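Local coordinates for sugar kinase (PDB 2RBC), which probably phosphorylates a sugar or related carbohydrate with ATP, as a putative ribokinase of the pfkB carbohydrate kinase family, at residues E221-M226 and I239-G244; S84-V89 and P152-L157; R100-S105 and G311-A316. One frame throughout, in Å; residues are numbered along the deposited sequence.

Interaction 1: residues E221-M226 and I239-G244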
loop_
_atom_site.group_PDB
_atom_site.type_symbol
_atom_site.label_atom_id
_atom_site.label_comp_id
_atom_site.label_asym_id
_atom_site.label_seq_id
_atom_site.Cartn_x
_atom_site.Cartn_y
_atom_site.Cartn_z
ATOM N N GLU A 221 2.952 -33.044 14.224
ATOM C CA GLU A 221 3.504 -31.831 14.812
ATOM C C GLU A 221 4.974 -31.618 14.461
ATOM O O GLU A 221 5.386 -30.500 14.223
ATOM C CB GLU A 221 3.329 -31.904 16.318
ATOM C CG GLU A 221 3.658 -30.624 17.067
ATOM C CD GLU A 221 3.536 -30.819 18.592
ATOM O OE1 GLU A 221 2.920 -31.842 19.036
ATOM O OE2 GLU A 221 4.064 -29.946 19.342
ATOM N N THR A 222 5.749 -32.691 14.434
ATOM C CA THR A 222 7.198 -32.602 14.301
ATOM C C THR A 222 7.606 -32.993 12.897
ATOM O O THR A 222 7.185 -34.029 12.406
ATOM C CB THR A 222 7.860 -33.535 15.297
ATOM O OG1 THR A 222 7.529 -33.102 16.627
ATOM C CG2 THR A 222 9.357 -33.537 15.116
ATOM N N VAL A 223 8.438 -32.171 12.273
ATOM C CA VAL A 223 8.727 -32.308 10.869
ATOM C C VAL A 223 9.313 -33.673 10.530
ATOM O O VAL A 223 8.857 -34.298 9.577
ATOM C CB VAL A 223 9.631 -31.176 10.336
ATOM C CG1 VAL A 223 10.188 -31.566 9.006
ATOM C CG2 VAL A 223 8.818 -29.875 10.247
ATOM N N LYS A 224 10.238 -34.175 11.347
ATOM C CA LYS A 224 10.857 -35.465 11.034
ATOM C C LYS A 224 9.827 -36.592 10.968
ATOM O O LYS A 224 10.052 -37.576 10.262
ATOM C CB LYS A 224 11.929 -35.855 12.060
ATOM C CG LYS A 224 11.393 -36.023 13.451
ATOM C CD LYS A 224 12.151 -37.033 14.291
ATOM C CE LYS A 224 11.452 -37.236 15.708
ATOM N NZ LYS A 224 10.699 -38.553 15.812
ATOM N N ASP A 225 8.742 -36.461 11.744
ATOM C CA ASP A 225 7.649 -37.443 11.758
ATOM C C ASP A 225 6.736 -37.345 10.538
ATOM O O ASP A 225 5.918 -38.230 10.294
ATOM C CB ASP A 225 6.760 -37.233 12.968
ATOM C CG ASP A 225 7.450 -37.592 14.273
ATOM O OD1 ASP A 225 8.382 -38.448 14.277
ATOM O OD2 ASP A 225 7.003 -37.033 15.286
HETATM N N MSE A 226 6.852 -36.266 9.792
HETATM C CA MSE A 226 5.986 -36.072 8.635
HETATM C C MSE A 226 6.537 -36.763 7.394
HETATM O O MSE A 226 5.784 -37.172 6.535
HETATM C CB MSE A 226 5.796 -34.589 8.364
HETATM C CG MSE A 226 5.186 -33.864 9.535
HETATM SE SE MSE A 226 5.185 -31.952 9.183
HETATM C CE MSE A 226 4.783 -31.384 11.028
ATOM N N ILE A 239 10.407 -35.820 -1.860
ATOM C CA ILE A 239 9.675 -35.023 -0.881
ATOM C C ILE A 239 10.622 -34.379 0.124
ATOM O O ILE A 239 11.376 -35.072 0.797
ATOM C CB ILE A 239 8.711 -35.881 -0.056
ATOM C CG1 ILE A 239 7.747 -36.698 -0.954
ATOM C CG2 ILE A 239 7.959 -35.016 0.979
ATOM C CD1 ILE A 239 6.731 -35.877 -1.707
ATOM N N ALA A 240 10.555 -33.056 0.228
ATOM C CA ALA A 240 11.281 -32.317 1.243
ATOM C C ALA A 240 10.315 -31.497 2.108
ATOM O O ALA A 240 9.281 -31.045 1.632
ATOM C CB ALA A 240 12.357 -31.373 0.568
ATOM N N VAL A 241 10.649 -31.334 3.377
ATOM C CA VAL A 241 9.951 -30.372 4.219
ATOM C C VAL A 241 11.002 -29.435 4.781
ATOM O O VAL A 241 11.977 -29.902 5.404
ATOM C CB VAL A 241 9.150 -31.032 5.356
ATOM C CG1 VAL A 241 8.358 -29.949 6.138
ATOM C CG2 VAL A 241 8.177 -32.118 4.815
ATOM N N THR A 242 10.830 -28.130 4.536
ATOM C CA THR A 242 11.762 -27.117 5.088
ATOM C C THR A 242 11.258 -26.647 6.441
ATOM O O THR A 242 10.043 -26.615 6.679
ATOM C CB THR A 242 11.938 -25.926 4.162
ATOM O OG1 THR A 242 10.658 -25.299 3.966
ATOM C CG2 THR A 242 12.519 -26.378 2.821
ATOM N N ALA A 243 12.199 -26.310 7.332
ATOM C CA ALA A 243 11.893 -25.879 8.702
ATOM C C ALA A 243 12.688 -24.622 9.083
ATOM O O ALA A 243 13.045 -24.429 10.239
ATOM C CB ALA A 243 12.144 -27.044 9.715
ATOM N N GLY A 244 12.957 -23.761 8.097
ATOM C CA GLY A 244 13.771 -22.558 8.296
ATOM C C GLY A 244 15.111 -22.812 8.947
ATOM O O GLY A 244 15.897 -23.642 8.501
#
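Val223 and Val241 meet inside a beta-alpha-beta crossover of the ribokinase-like fold, where the chain leaves strand 206-210, passes through helices 211-218 and 223-233, and returns as the parallel neighbour strand 238-242. Val223 sits in the first turn of its helix and Val241 near the end of the strand, with CA atoms 7.0 Å apart. The two side chains run antiparallel alongside one another, and their branches meet flank to flank. Each valine holds CG1 anti to its own backbone N (chi1 165° in Val223, -176° in Val241), which brings these two methyls into the gap. Val223 CG1 lies 3.8 Å from Val241 CG1 and just as near to Val241 CB, nestling over the branch point. With no hydrogen bond between the segments, the contact is purely apolar and buried. Trp249 of strand 248-251 touches both Val223 and Ala243, while selenomethionine Met226 turns toward the strand but rests on Ala214, Thr215 and Thr218 of helix 211-218. Further along helix 223-233, Leu227 and Leu230 cover Val241. Beyond Thr242 the strand gives way to a loop at Ala243 and Gly244; in relatives the corresponding loop borders the ATP site, and an ethanediol about 6 Å from the side chain of Ala243 is consistent with a pocket there. At this end the second branch of the helix valine makes the looser touch, Val223 CG2 to Ala243 CB at 4.4 Å.

Interaction 2: residues S84-V89 and P152-L157; sequences SLWGAV and PEDIAL. With EDO (1,2-ethanediol), chain I.
At one flank of the central, largely parallel sheet of this alpha/beta sandwich, Trp86 of strand 82-90 reaches out to Asp154 and Ile155 on the single turn of helix 152-155, which precedes strand 160-163. The backbones stay far apart, 11.5 Å between the CA atoms of Trp86 and Asp154, and the indole spans the gap. Its far corner does the touching. Trp86 CH2 is 3.8 Å from Ile155 CD1, which also lies 4.1 Å from Trp86 CZ3 and approaches the ring obliquely. Asp154 comes in differently: its CB lies in the plane of the indole, at the edge, 4.0 Å from Trp86 CH2. Chi1 of -65° turns the carboxylate of Asp154 away from the ring, toward the ethanediol, and the two planes stand 87° apart, nearly perpendicular. Leu33 of strand 31-35 touches both Trp86 and Ile155, helix 168-180 adds Val174 against the indole and Val177 against Ile155, and Arg148 forms a cation-pi contact with the tryptophan. The apolar part is thus buried, whereas the acid lies at its border, where a 1,2-ethanediol, probably from the crystallisation liquor, donates from O1 to Asp154 OD2 at 2.8 Å.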
loop_
_atom_site.group_PDB
_atom_site.type_symbol
_atom_site.label_atom_id
_atom_site.label_comp_id
_atom_site.label_asym_id
_atom_site.label_seq_id
_atom_site.Cartn_x
_atom_site.Cartn_y
_atom_site.Cartn_z
ATOM N N SER A 84 11.471 -17.731 -16.510
ATOM C CA SER A 84 10.204 -17.244 -17.079
ATOM C C SER A 84 9.114 -17.406 -16.036
ATOM O O SER A 84 9.181 -18.301 -15.209
ATOM C CB SER A 84 9.826 -18.038 -18.307
ATOM O OG SER A 84 10.711 -17.766 -19.358
ATOM N N LEU A 85 8.121 -16.527 -16.077
ATOM C CA LEU A 85 7.041 -16.554 -15.153
ATOM C C LEU A 85 5.689 -16.496 -15.875
ATOM O O LEU A 85 5.483 -15.671 -16.743
ATOM C CB LEU A 85 7.200 -15.391 -14.187
ATOM C CG LEU A 85 6.158 -15.190 -13.090
ATOM C CD1 LEU A 85 6.170 -16.257 -12.044
ATOM C CD2 LEU A 85 6.302 -13.785 -12.468
ATOM N N TRP A 86 4.792 -17.409 -15.500
ATOM C CA TRP A 86 3.400 -17.380 -15.939
ATOM C C TRP A 86 2.654 -17.062 -14.681
ATOM O O TRP A 86 2.876 -17.660 -13.657
ATOM C CB TRP A 86 2.923 -18.724 -16.488
ATOM C CG TRP A 86 3.561 -19.122 -17.775
ATOM C CD1 TRP A 86 4.439 -18.384 -18.539
ATOM C CD2 TRP A 86 3.352 -20.345 -18.481
ATOM N NE1 TRP A 86 4.800 -19.094 -19.671
ATOM C CE2 TRP A 86 4.150 -20.301 -19.655
ATOM C CE3 TRP A 86 2.570 -21.482 -18.238
ATOM C CZ2 TRP A 86 4.170 -21.339 -20.585
ATOM C CZ3 TRP A 86 2.618 -22.533 -19.175
ATOM C CH2 TRP A 86 3.410 -22.448 -20.317
ATOM N N GLY A 87 1.794 -16.077 -14.767
ATOM C CA GLY A 87 1.134 -15.513 -13.603
ATOM C C GLY A 87 0.157 -14.558 -14.225
ATOM O O GLY A 87 0.171 -14.384 -15.449
ATOM N N ALA A 88 -0.700 -13.961 -13.414
ATOM C CA ALA A 88 -1.741 -13.069 -13.900
ATOM C C ALA A 88 -1.670 -11.735 -13.183
ATOM O O ALA A 88 -1.425 -11.679 -11.977
ATOM C CB ALA A 88 -3.173 -13.698 -13.721
ATOM N N VAL A 89 -1.895 -10.663 -13.944
ATOM C CA VAL A 89 -2.132 -9.332 -13.382
ATOM C C VAL A 89 -3.428 -8.847 -13.988
ATOM O O VAL A 89 -3.882 -9.390 -14.994
ATOM C CB VAL A 89 -0.981 -8.308 -13.687
ATOM C CG1 VAL A 89 0.283 -8.652 -12.905
ATOM C CG2 VAL A 89 -0.711 -8.201 -15.164
ATOM N N PRO A 152 2.501 -29.052 -24.685
ATOM C CA PRO A 152 3.842 -29.660 -24.599
ATOM C C PRO A 152 4.924 -28.902 -25.371
ATOM O O PRO A 152 6.061 -28.857 -24.930
ATOM C CB PRO A 152 3.636 -31.063 -25.167
ATOM C CG PRO A 152 2.183 -31.342 -24.966
ATOM C CD PRO A 152 1.493 -30.011 -25.160
ATOM N N GLU A 153 4.583 -28.281 -26.488
ATOM C CA GLU A 153 5.550 -27.456 -27.209
ATOM C C GLU A 153 6.009 -26.216 -26.394
ATOM O O GLU A 153 7.200 -25.884 -26.423
ATOM C CB GLU A 153 4.998 -27.068 -28.596
ATOM C CG GLU A 153 4.989 -28.238 -29.619
ATOM C CD GLU A 153 4.559 -27.798 -31.041
ATOM O OE1 GLU A 153 4.110 -26.625 -31.165
ATOM O OE2 GLU A 153 4.660 -28.602 -32.025
ATOM N N ASP A 154 5.085 -25.545 -25.680
ATOM C CA ASP A 154 5.421 -24.503 -24.708
ATOM C C ASP A 154 6.429 -25.017 -23.661
ATOM O O ASP A 154 7.435 -24.364 -23.384
ATOM C CB ASP A 154 4.193 -23.974 -23.914
ATOM C CG ASP A 154 3.145 -23.233 -24.780
ATOM O OD1 ASP A 154 3.502 -22.842 -25.929
ATOM O OD2 ASP A 154 1.959 -23.081 -24.279
ATOM N N ILE A 155 6.129 -26.154 -23.049
ATOM C CA ILE A 155 6.885 -26.619 -21.893
ATOM C C ILE A 155 8.235 -27.213 -22.294
ATOM O O ILE A 155 9.183 -27.196 -21.512
ATOM C CB ILE A 155 6.044 -27.617 -21.064
ATOM C CG1 ILE A 155 4.781 -26.912 -20.514
ATOM C CG2 ILE A 155 6.857 -28.240 -19.914
ATOM C CD1 ILE A 155 5.070 -25.742 -19.523
ATOM N N ALA A 156 8.332 -27.724 -23.524
ATOM C CA ALA A 156 9.541 -28.419 -23.961
ATOM C C ALA A 156 10.708 -27.458 -24.026
ATOM O O ALA A 156 11.865 -27.879 -24.038
ATOM C CB ALA A 156 9.328 -29.107 -25.354
ATOM N N LEU A 157 10.410 -26.172 -24.038
ATOM C CA LEU A 157 11.427 -25.153 -24.066
ATOM C C LEU A 157 12.109 -24.938 -22.710
ATOM O O LEU A 157 13.122 -24.240 -22.624
ATOM C CB LEU A 157 10.800 -23.844 -24.552
ATOM C CG LEU A 157 10.107 -23.944 -25.945
ATOM C CD1 LEU A 157 9.881 -22.548 -26.504
ATOM C CD2 LEU A 157 10.837 -24.826 -27.017
HETATM C C1 EDO I . 0.345 -22.411 -26.982
HETATM O O1 EDO I . -0.080 -21.786 -25.762
HETATM C C2 EDO I . -0.833 -22.788 -27.890
HETATM O O2 EDO I . -2.075 -22.926 -27.176
#

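Interaction 3: residues R100-S105 and G311-A316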
loop_
_atom_site.group_PDB
_atom_site.type_symbol
_atom_site.label_atom_id
_atom_site.label_comp_id
_atom_site.label_asym_id
_atom_site.label_seq_id
_atom_site.Cartn_x
_atom_site.Cartn_y
_atom_site.Cartn_z
ATOM N N ARG A 100 6.626 -4.437 -15.058
ATOM C CA ARG A 100 7.846 -3.677 -15.242
ATOM C C ARG A 100 8.917 -4.059 -14.241
ATOM O O ARG A 100 10.059 -4.275 -14.623
ATOM C CB ARG A 100 7.550 -2.177 -15.224
ATOM C CG ARG A 100 8.770 -1.291 -15.105
ATOM C CD ARG A 100 8.410 0.136 -15.396
ATOM N NE ARG A 100 9.212 1.054 -14.598
ATOM C CZ ARG A 100 9.077 2.393 -14.588
ATOM N NH1 ARG A 100 9.859 3.126 -13.787
ATOM N NH2 ARG A 100 8.172 3.015 -15.355
ATOM N N ASP A 101 8.557 -4.175 -12.977
ATOM C CA ASP A 101 9.530 -4.532 -11.953
ATOM C C ASP A 101 10.102 -5.935 -12.221
ATOM O O ASP A 101 11.329 -6.149 -12.242
ATOM C CB ASP A 101 8.888 -4.430 -10.552
ATOM C CG ASP A 101 9.896 -4.733 -9.396
ATOM O OD1 ASP A 101 11.119 -4.817 -9.635
ATOM O OD2 ASP A 101 9.499 -4.906 -8.243
ATOM N N LEU A 102 9.210 -6.896 -12.436
ATOM C CA LEU A 102 9.663 -8.261 -12.670
ATOM C C LEU A 102 10.576 -8.377 -13.915
ATOM O O LEU A 102 11.632 -8.988 -13.850
ATOM C CB LEU A 102 8.469 -9.221 -12.692
ATOM C CG LEU A 102 7.721 -9.363 -11.340
ATOM C CD1 LEU A 102 6.511 -10.252 -11.489
ATOM C CD2 LEU A 102 8.638 -9.856 -10.177
ATOM N N SER A 103 10.232 -7.760 -15.041
ATOM C CA SER A 103 11.150 -7.861 -16.175
ATOM C C SER A 103 12.434 -7.072 -15.992
ATOM O O SER A 103 13.452 -7.475 -16.511
ATOM C CB SER A 103 10.506 -7.485 -17.487
ATOM O OG SER A 103 9.632 -6.453 -17.258
ATOM N N GLU A 104 12.395 -5.943 -15.294
ATOM C CA GLU A 104 13.630 -5.253 -14.954
ATOM C C GLU A 104 14.484 -6.032 -13.943
ATOM O O GLU A 104 15.664 -5.774 -13.818
ATOM C CB GLU A 104 13.327 -3.837 -14.452
ATOM C CG GLU A 104 12.826 -2.948 -15.568
ATOM C CD GLU A 104 12.477 -1.534 -15.093
ATOM O OE1 GLU A 104 12.635 -1.249 -13.877
ATOM O OE2 GLU A 104 12.059 -0.705 -15.942
ATOM N N SER A 105 13.885 -6.996 -13.249
ATOM C CA SER A 105 14.574 -7.815 -12.243
ATOM C C SER A 105 15.158 -9.106 -12.862
ATOM O O SER A 105 15.612 -9.995 -12.150
ATOM C CB SER A 105 13.609 -8.169 -11.132
ATOM O OG SER A 105 13.158 -6.996 -10.450
ATOM N N GLY A 311 13.885 -6.664 2.987
ATOM C CA GLY A 311 13.158 -6.294 1.785
ATOM C C GLY A 311 12.616 -7.439 0.948
ATOM O O GLY A 311 12.683 -7.376 -0.260
ATOM N N GLY A 312 12.063 -8.477 1.571
ATOM C CA GLY A 312 11.467 -9.541 0.782
ATOM C C GLY A 312 12.474 -10.316 -0.039
ATOM O O GLY A 312 13.487 -10.767 0.489
ATOM N N ARG A 313 12.225 -10.422 -1.340
ATOM C CA ARG A 313 13.150 -11.087 -2.247
ATOM C C ARG A 313 14.441 -10.322 -2.560
ATOM O O ARG A 313 15.370 -10.908 -3.147
ATOM C CB ARG A 313 12.435 -11.452 -3.559
ATOM C CG ARG A 313 11.945 -10.290 -4.401
ATOM C CD ARG A 313 11.661 -10.692 -5.842
ATOM N NE ARG A 313 11.164 -9.577 -6.622
ATOM C CZ ARG A 313 11.922 -8.701 -7.283
ATOM N NH1 ARG A 313 13.244 -8.822 -7.320
ATOM N NH2 ARG A 313 11.346 -7.681 -7.896
ATOM N N ILE A 314 14.539 -9.044 -2.152
ATOM C CA ILE A 314 15.610 -8.154 -2.629
ATOM C C ILE A 314 16.978 -8.619 -2.177
ATOM O O ILE A 314 17.953 -8.375 -2.849
ATOM C CB ILE A 314 15.363 -6.656 -2.251
ATOM C CG1 ILE A 314 16.026 -5.736 -3.285
ATOM C CG2 ILE A 314 15.828 -6.335 -0.833
ATOM C CD1 ILE A 314 15.727 -6.159 -4.737
ATOM N N GLY A 315 17.033 -9.343 -1.071
ATOM C CA GLY A 315 18.286 -9.953 -0.623
ATOM C C GLY A 315 18.743 -11.222 -1.319
ATOM O O GLY A 315 19.724 -11.828 -0.870
ATOM N N ALA A 316 18.026 -11.678 -2.350
ATOM C CA ALA A 316 18.382 -12.938 -3.018
ATOM C C ALA A 316 19.842 -12.818 -3.477
ATOM O O ALA A 316 20.182 -11.882 -4.173
ATOM C CB ALA A 316 17.458 -13.221 -4.191
HETATM O O HOH W 1 14.536 -6.505 -8.298
#
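Arg313 reaches Asp101 and Ser105 through an uncommon start and a straight run: chi1 of 65° wedges CG between the backbone N and the carbonyl carbon, the chain is then extended from CG to NE, and chi4 of 88° sets the guanidinium roughly perpendicular to the plane of the extended chain. Asp101, its CG anti to the backbone N, comes from the opposite direction. Carboxylate and guanidinium meet with their planes 46° apart, and the acid's CG lies at the guanidinium edge. This is a salt bridge, Arg313 NH2 to Asp101 OD2 at 3.4 Å, with a weak, bent hydrogen bond from the same NH2 to Asp101 OD1, also at 3.4 Å. Ser105 OG receives a further bond from Arg313 NH2 at 3.2 Å, tilted from the guanidinium plane. Ser105, where the chain leaves the helix, donates its own proton to Asp101 O at 2.7 Å, approaching from above the carbonyl plane. A water completes a small ring: it donates to Ser105 OG at 2.6 Å and accepts from Arg313 NH1 at 2.8 Å. Three bonds therefore grip the serine hydroxyl, one given and two received, which should fix its rotation. The Leu102 CD2 methyl lies loosely against NH2, a van der Waals touch. The strongest partner of both charged groups is Ala65 of strand 60-66, in the four-stranded sheet that probably corresponds to the lid of related sugar kinases: Asp101 OD2 takes its N-H and Arg313 NE binds its carbonyl. The contact thus ties the end of helix 93-104 and the loop between helices 292-307 and 319-330 to strand 60-66, with Tyr74 of helix 68-78 making a cation-pi contact with Arg313.

Overall arrangement
Interactions 2 and 3 are joined directly: strand 82-90 leads into helix 93-104, and Leu85 CD2 packs 3.7 Å from Leu102 CD1, although the contact centres are 20 Å apart. Interaction 1 lies across the chain's centre from both, its centre 30 Å from interaction 2 and 29 Å from interaction 3, yet it shares the large sheet with interaction 2. Along the chain it is nested within the loop closed by interaction 3. The likely active site relates chiefly to interactions 1 and 3: residues 243-244 probably border the nucleotide pocket, while Gly311 N and Gly312 N hydrogen-bond to OD2 of Asp270, which opens the family's signature sequence. Interaction 2 joins that sheet to helix 152-155.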